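Local coordinates for putative branched-chain amino acid transport system substrate-binding protein (Rhodopseudomonas palustris, PDB 3TX6), which probably serves as the periplasmic solute-binding component of an ABC transporter, capturing aromatic acids such as the bound 3-(4-hydroxy-phenyl)pyruvic acid, at residues V138-Y143 against E169-R174; A56-A61 against T82-N87. One frame throughout, in Å; residues are numbered along the deposited sequence.

Contact 1: residues V138-Y143 against E169-R174; sequences VGYIGY and EERFAR. With ENO (3-(4-hydroxy-phenyl)pyruvic acid), chain D.
R174 lies across the ring of Y143: its CG sits over the ring centre, 3.8 Å from the centroid in a CH-pi contact, and its guanidinium passes above the CD2-CE2 side with the two planes 38° apart. Because the R174 chain runs extended from CG to NE (chi2 173°), NH1 and NH2 reach the ligand carboxylate. R174 NH1 bonds ENO O2 at 2.7 Å; R174 NH2 bonds ENO O1 at 2.9 Å. D145 takes R174 NE in a salt bridge, and Y143 OH bonds S199. Y143 also turns an edge toward the face of F172 in an offset edge-to-face pair, centroids 5.5 Å apart. The two strands pair in parallel, the first and last strands of a right-handed beta-alpha-beta crossover through helix 146-161, with G142 N to E170 O and F172 N to G142 O among the backbone bonds. On the Y140 side of the sheet, R171 brings NE to the ring edge, 3.8 Å from Y140 CE2, with ring and guanidinium planes perpendicular. R171 NE and NH2 both grip E169 OE2, while R171 NH1 bonds Y143 O at 3.0 Å and also D149. A leucine at R171 would probably leave E169 and D149 without their cationic mate and Y143 O without this donor. On the face opposite Y140, I141 CG1 meets F172 CD1 at 3.8 Å, the side chains crossing at about a right angle.

Contact 2: residues A56-A61 against T82-N87; sequences AATTNA and TVAVSN
A57 and A61, one turn apart on helix 54-67, present their methyls to V85, whose two branches divide the work. V85 CG2 lies 4.0 Å from A57 CB, and V85 CG1 reaches A61 CB at 4.2 Å. The valine's first torsion explains the split: with CG1 anti to the backbone N (chi1 175°), CG2 is left beside that N, and each branch meets a different alanine. A84 CB faces A57 CB more loosely, at 4.5 Å. The one polar side-chain atom among the close contacts is T58 OG1, set 3.2 Å from A84 CB; this is a van der Waals contact, since the hydroxyl's hydrogen bond goes back along its own helix to P54 O. No hydrogen bond or salt bridge links the two segments, so small apolar groups carry the contact, and V88 extends it by touching T58 and A61. With alanines on both sides, the segment axes approach to 8.1 Å and cross at -34°, their N-to-C directions running broadly the same way. V85 also packs on H96 of strand 96-98. Two neighbouring helices running alongside each other against a largely parallel sheet are characteristic of the alpha/beta lobes of periplasmic binding proteins.

Contact 2 comes first along the chain and closes before contact 1 opens. Each belongs to a different sheet: helices 54-67 and 79-92 of contact 2 accompany the sheet containing strands 41-49, 72-75 and 96-98, whereas contact 1 pairs strands 137-143 and 165-172, the latter at an edge of the other large sheet. Their centres lie 26 Å apart and their nearest atoms about 9 Å, without touching. The ligand sits between these two lobes, as in a bilobed binding protein. From one side contact 1 supplies Y143 and R174 to the pocket; from the other, helix 79-92 begins with T79, whose backbone N also bonds the ligand.

Contact 1: residues V138-Y143 against E169-R174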
loop_
_atom_site.group_PDB
_atom_site.type_symbol
_atom_site.label_atom_id
_atom_site.label_comp_id
_atom_site.label_asym_id
_atom_site.label_seq_id
_atom_site.Cartn_x
_atom_site.Cartn_y
_atom_site.Cartn_z
ATOM N N VAL A 138 5.961 -19.727 -14.620
ATOM C CA VAL A 138 5.396 -18.418 -14.324
ATOM C C VAL A 138 6.115 -17.365 -15.187
ATOM O O VAL A 138 7.322 -17.445 -15.447
ATOM C CB VAL A 138 5.493 -18.053 -12.821
ATOM C CG1 VAL A 138 6.956 -17.879 -12.424
ATOM C CG2 VAL A 138 4.684 -16.769 -12.509
ATOM N N GLY A 139 5.344 -16.433 -15.711
ATOM C CA GLY A 139 5.949 -15.272 -16.366
ATOM C C GLY A 139 5.637 -14.021 -15.533
ATOM O O GLY A 139 4.716 -14.011 -14.736
ATOM N N TYR A 140 6.453 -13.006 -15.709
ATOM C CA TYR A 140 6.312 -11.697 -15.013
ATOM C C TYR A 140 6.261 -10.563 -15.995
ATOM O O TYR A 140 7.041 -10.529 -16.960
ATOM C CB TYR A 140 7.530 -11.460 -14.150
ATOM C CG TYR A 140 7.467 -10.171 -13.330
ATOM C CD1 TYR A 140 6.591 -10.052 -12.260
ATOM C CD2 TYR A 140 8.312 -9.079 -13.609
ATOM C CE1 TYR A 140 6.548 -8.878 -11.493
ATOM C CE2 TYR A 140 8.228 -7.897 -12.887
ATOM C CZ TYR A 140 7.376 -7.818 -11.797
ATOM O OH TYR A 140 7.275 -6.688 -11.029
ATOM N N ILE A 141 5.340 -9.640 -15.710
ATOM C CA ILE A 141 5.227 -8.356 -16.374
ATOM C C ILE A 141 5.007 -7.328 -15.278
ATOM O O ILE A 141 4.025 -7.400 -14.539
ATOM C CB ILE A 141 4.117 -8.296 -17.477
ATOM C CG1 ILE A 141 4.252 -6.962 -18.189
ATOM C CG2 ILE A 141 2.708 -8.610 -16.956
ATOM C CD1 ILE A 141 3.486 -6.797 -19.493
ATOM N N GLY A 142 5.920 -6.384 -15.191
ATOM C CA GLY A 142 5.835 -5.345 -14.158
ATOM C C GLY A 142 6.632 -4.095 -14.489
ATOM O O GLY A 142 7.323 -4.008 -15.504
ATOM N N TYR A 143 6.517 -3.088 -13.635
ATOM C CA TYR A 143 7.216 -1.823 -13.901
ATOM C C TYR A 143 8.705 -1.976 -13.961
ATOM O O TYR A 143 9.312 -2.774 -13.222
ATOM C CB TYR A 143 6.949 -0.742 -12.848
ATOM C CG TYR A 143 5.512 -0.334 -12.641
ATOM C CD1 TYR A 143 4.656 -0.100 -13.704
ATOM C CD2 TYR A 143 5.049 -0.052 -11.369
ATOM C CE1 TYR A 143 3.359 0.312 -13.487
ATOM C CE2 TYR A 143 3.759 0.351 -11.143
ATOM C CZ TYR A 143 2.913 0.572 -12.214
ATOM O OH TYR A 143 1.627 0.976 -11.991
ATOM N N GLU A 169 10.340 -12.757 -18.358
ATOM C CA GLU A 169 10.344 -11.523 -17.575
ATOM C C GLU A 169 10.274 -10.337 -18.521
ATOM O O GLU A 169 11.190 -10.145 -19.327
ATOM C CB GLU A 169 11.607 -11.393 -16.732
ATOM C CG GLU A 169 11.632 -10.089 -15.918
ATOM C CD GLU A 169 13.037 -9.586 -15.553
ATOM O OE1 GLU A 169 14.035 -10.242 -15.907
ATOM O OE2 GLU A 169 13.137 -8.497 -14.934
ATOM N N GLU A 170 9.205 -9.553 -18.402
ATOM C CA GLU A 170 9.024 -8.354 -19.201
ATOM C C GLU A 170 8.692 -7.176 -18.303
ATOM O O GLU A 170 8.025 -7.328 -17.258
ATOM C CB GLU A 170 7.884 -8.568 -20.193
ATOM C CG GLU A 170 8.131 -9.723 -21.197
ATOM C CD GLU A 170 9.166 -9.351 -22.247
ATOM O OE1 GLU A 170 9.174 -8.163 -22.677
ATOM O OE2 GLU A 170 9.948 -10.235 -22.646
ATOM N N ARG A 171 9.153 -6.013 -18.733
ATOM C CA ARG A 171 8.914 -4.750 -18.038
ATOM C C ARG A 171 8.205 -3.720 -18.912
ATOM O O ARG A 171 8.283 -3.760 -20.127
ATOM C CB ARG A 171 10.243 -4.191 -17.507
ATOM C CG ARG A 171 11.018 -5.163 -16.586
ATOM C CD ARG A 171 10.305 -5.584 -15.293
ATOM N NE ARG A 171 11.260 -6.303 -14.435
ATOM C CZ ARG A 171 11.873 -5.823 -13.347
ATOM N NH1 ARG A 171 11.603 -4.597 -12.854
ATOM N NH2 ARG A 171 12.781 -6.578 -12.738
ATOM N N PHE A 172 7.523 -2.779 -18.265
ATOM C CA PHE A 172 6.969 -1.595 -18.962
ATOM C C PHE A 172 7.092 -0.422 -18.013
ATOM O O PHE A 172 7.265 -0.656 -16.799
ATOM C CB PHE A 172 5.531 -1.806 -19.427
ATOM C CG PHE A 172 4.505 -2.013 -18.343
ATOM C CD1 PHE A 172 4.409 -3.209 -17.652
ATOM C CD2 PHE A 172 3.565 -1.018 -18.065
ATOM C CE1 PHE A 172 3.400 -3.414 -16.719
ATOM C CE2 PHE A 172 2.563 -1.222 -17.126
ATOM C CZ PHE A 172 2.460 -2.426 -16.463
ATOM N N ALA A 173 7.061 0.795 -18.573
ATOM C CA ALA A 173 7.056 2.033 -17.794
ATOM C C ALA A 173 5.642 2.483 -17.426
ATOM O O ALA A 173 4.671 2.216 -18.170
ATOM C CB ALA A 173 7.794 3.126 -18.529
ATOM N N ARG A 174 5.528 3.109 -16.235
ATOM C CA ARG A 174 4.234 3.570 -15.713
ATOM C C ARG A 174 3.368 4.286 -16.753
ATOM O O ARG A 174 2.162 4.037 -16.826
ATOM C CB ARG A 174 4.414 4.483 -14.483
ATOM C CG ARG A 174 4.907 3.734 -13.265
ATOM C CD ARG A 174 5.245 4.656 -12.092
ATOM N NE ARG A 174 5.871 3.828 -11.066
ATOM C CZ ARG A 174 5.240 3.291 -10.026
ATOM N NH1 ARG A 174 5.913 2.506 -9.226
ATOM N NH2 ARG A 174 3.945 3.533 -9.781
HETATM O O4 ENO D . 3.720 1.369 -4.421
HETATM C C9 ENO D . 0.548 1.202 -3.177
HETATM C C8 ENO D . -0.036 0.717 -2.025
HETATM C C7 ENO D . -0.155 -0.663 -1.800
HETATM C C6 ENO D . 0.414 -1.528 -2.714
HETATM C C5 ENO D . 0.991 -1.055 -3.889
HETATM C C4 ENO D . 1.079 0.327 -4.130
HETATM O O3 ENO D . -0.731 -1.095 -0.611
HETATM C C3 ENO D . 1.637 0.853 -5.423
HETATM C C2 ENO D . 3.052 1.286 -5.466
HETATM C C1 ENO D . 3.574 1.728 -6.751
HETATM O O2 ENO D . 4.750 2.147 -6.786
HETATM O O1 ENO D . 2.859 1.679 -7.797
#

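Contact 2: residues A56-A61 against T82-N87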
loop_
_atom_site.group_PDB
_atom_site.type_symbol
_atom_site.label_atom_id
_atom_site.label_comp_id
_atom_site.label_asym_id
_atom_site.label_seq_id
_atom_site.Cartn_x
_atom_site.Cartn_y
_atom_site.Cartn_z
ATOM N N ALA A 56 8.212 16.738 -6.717
ATOM C CA ALA A 56 7.104 17.365 -5.994
ATOM C C ALA A 56 6.967 16.821 -4.551
ATOM O O ALA A 56 6.715 17.580 -3.617
ATOM C CB ALA A 56 5.778 17.209 -6.748
ATOM N N ALA A 57 7.142 15.503 -4.380
ATOM C CA ALA A 57 7.001 14.859 -3.052
ATOM C C ALA A 57 8.146 15.350 -2.125
ATOM O O ALA A 57 7.924 15.563 -0.939
ATOM C CB ALA A 57 6.961 13.331 -3.163
ATOM N N THR A 58 9.344 15.563 -2.674
ATOM C CA THR A 58 10.463 16.057 -1.901
ATOM C C THR A 58 10.150 17.476 -1.422
ATOM O O THR A 58 10.313 17.821 -0.237
ATOM C CB THR A 58 11.752 16.056 -2.781
ATOM O OG1 THR A 58 12.055 14.729 -3.217
ATOM C CG2 THR A 58 12.936 16.628 -2.010
ATOM N N THR A 59 9.658 18.290 -2.350
ATOM C CA THR A 59 9.297 19.651 -2.025
ATOM C C THR A 59 8.180 19.690 -0.989
ATOM O O THR A 59 8.259 20.461 -0.022
ATOM C CB THR A 59 8.878 20.410 -3.286
ATOM O OG1 THR A 59 10.016 20.563 -4.130
ATOM C CG2 THR A 59 8.258 21.777 -2.953
ATOM N N ASN A 60 7.182 18.840 -1.151
ATOM C CA ASN A 60 6.078 18.792 -0.194
ATOM C C ASN A 60 6.561 18.385 1.170
ATOM O O ASN A 60 6.218 19.026 2.175
ATOM C CB ASN A 60 4.953 17.867 -0.661
ATOM C CG ASN A 60 4.257 18.379 -1.919
ATOM O OD1 ASN A 60 4.437 19.531 -2.335
ATOM N ND2 ASN A 60 3.429 17.537 -2.521
ATOM N N ALA A 61 7.337 17.309 1.245
ATOM C CA ALA A 61 7.846 16.829 2.511
ATOM C C ALA A 61 8.667 17.913 3.230
ATOM O O ALA A 61 8.544 18.086 4.449
ATOM C CB ALA A 61 8.673 15.509 2.335
ATOM N N THR A 82 7.499 8.074 -2.566
ATOM C CA THR A 82 7.571 7.616 -1.174
ATOM C C THR A 82 9.038 7.495 -0.746
ATOM O O THR A 82 9.410 7.876 0.396
ATOM C CB THR A 82 6.827 6.286 -0.987
ATOM O OG1 THR A 82 5.461 6.484 -1.313
ATOM C CG2 THR A 82 6.890 5.754 0.459
ATOM N N VAL A 83 9.890 7.016 -1.656
ATOM C CA VAL A 83 11.329 7.027 -1.413
ATOM C C VAL A 83 11.822 8.455 -1.133
ATOM O O VAL A 83 12.568 8.691 -0.166
ATOM C CB VAL A 83 12.101 6.343 -2.549
ATOM C CG1 VAL A 83 13.608 6.612 -2.432
ATOM C CG2 VAL A 83 11.808 4.814 -2.565
ATOM N N ALA A 84 11.353 9.400 -1.928
ATOM C CA ALA A 84 11.687 10.802 -1.749
ATOM C C ALA A 84 11.270 11.346 -0.382
ATOM O O ALA A 84 12.052 12.071 0.269
ATOM C CB ALA A 84 11.099 11.659 -2.869
ATOM N N VAL A 85 10.051 11.038 0.049
ATOM C CA VAL A 85 9.591 11.479 1.340
ATOM C C VAL A 85 10.471 10.907 2.437
ATOM O O VAL A 85 10.831 11.603 3.370
ATOM C CB VAL A 85 8.112 11.118 1.558
ATOM C CG1 VAL A 85 7.670 11.486 2.979
ATOM C CG2 VAL A 85 7.205 11.821 0.518
ATOM N N SER A 86 10.825 9.628 2.312
ATOM C CA SER A 86 11.692 8.978 3.294
ATOM C C SER A 86 13.050 9.645 3.390
ATOM O O SER A 86 13.564 9.845 4.514
ATOM C CB SER A 86 11.830 7.447 3.006
ATOM O OG SER A 86 12.599 6.822 3.976
ATOM N N ASN A 87 13.614 10.038 2.234
ATOM C CA ASN A 87 14.880 10.761 2.200
ATOM C C ASN A 87 14.786 12.041 3.025
ATOM O O ASN A 87 15.653 12.313 3.853
ATOM C CB ASN A 87 15.306 11.124 0.781
ATOM C CG ASN A 87 15.722 9.913 -0.033
ATOM O OD1 ASN A 87 16.054 8.841 0.505
ATOM N ND2 ASN A 87 15.655 10.061 -1.357
#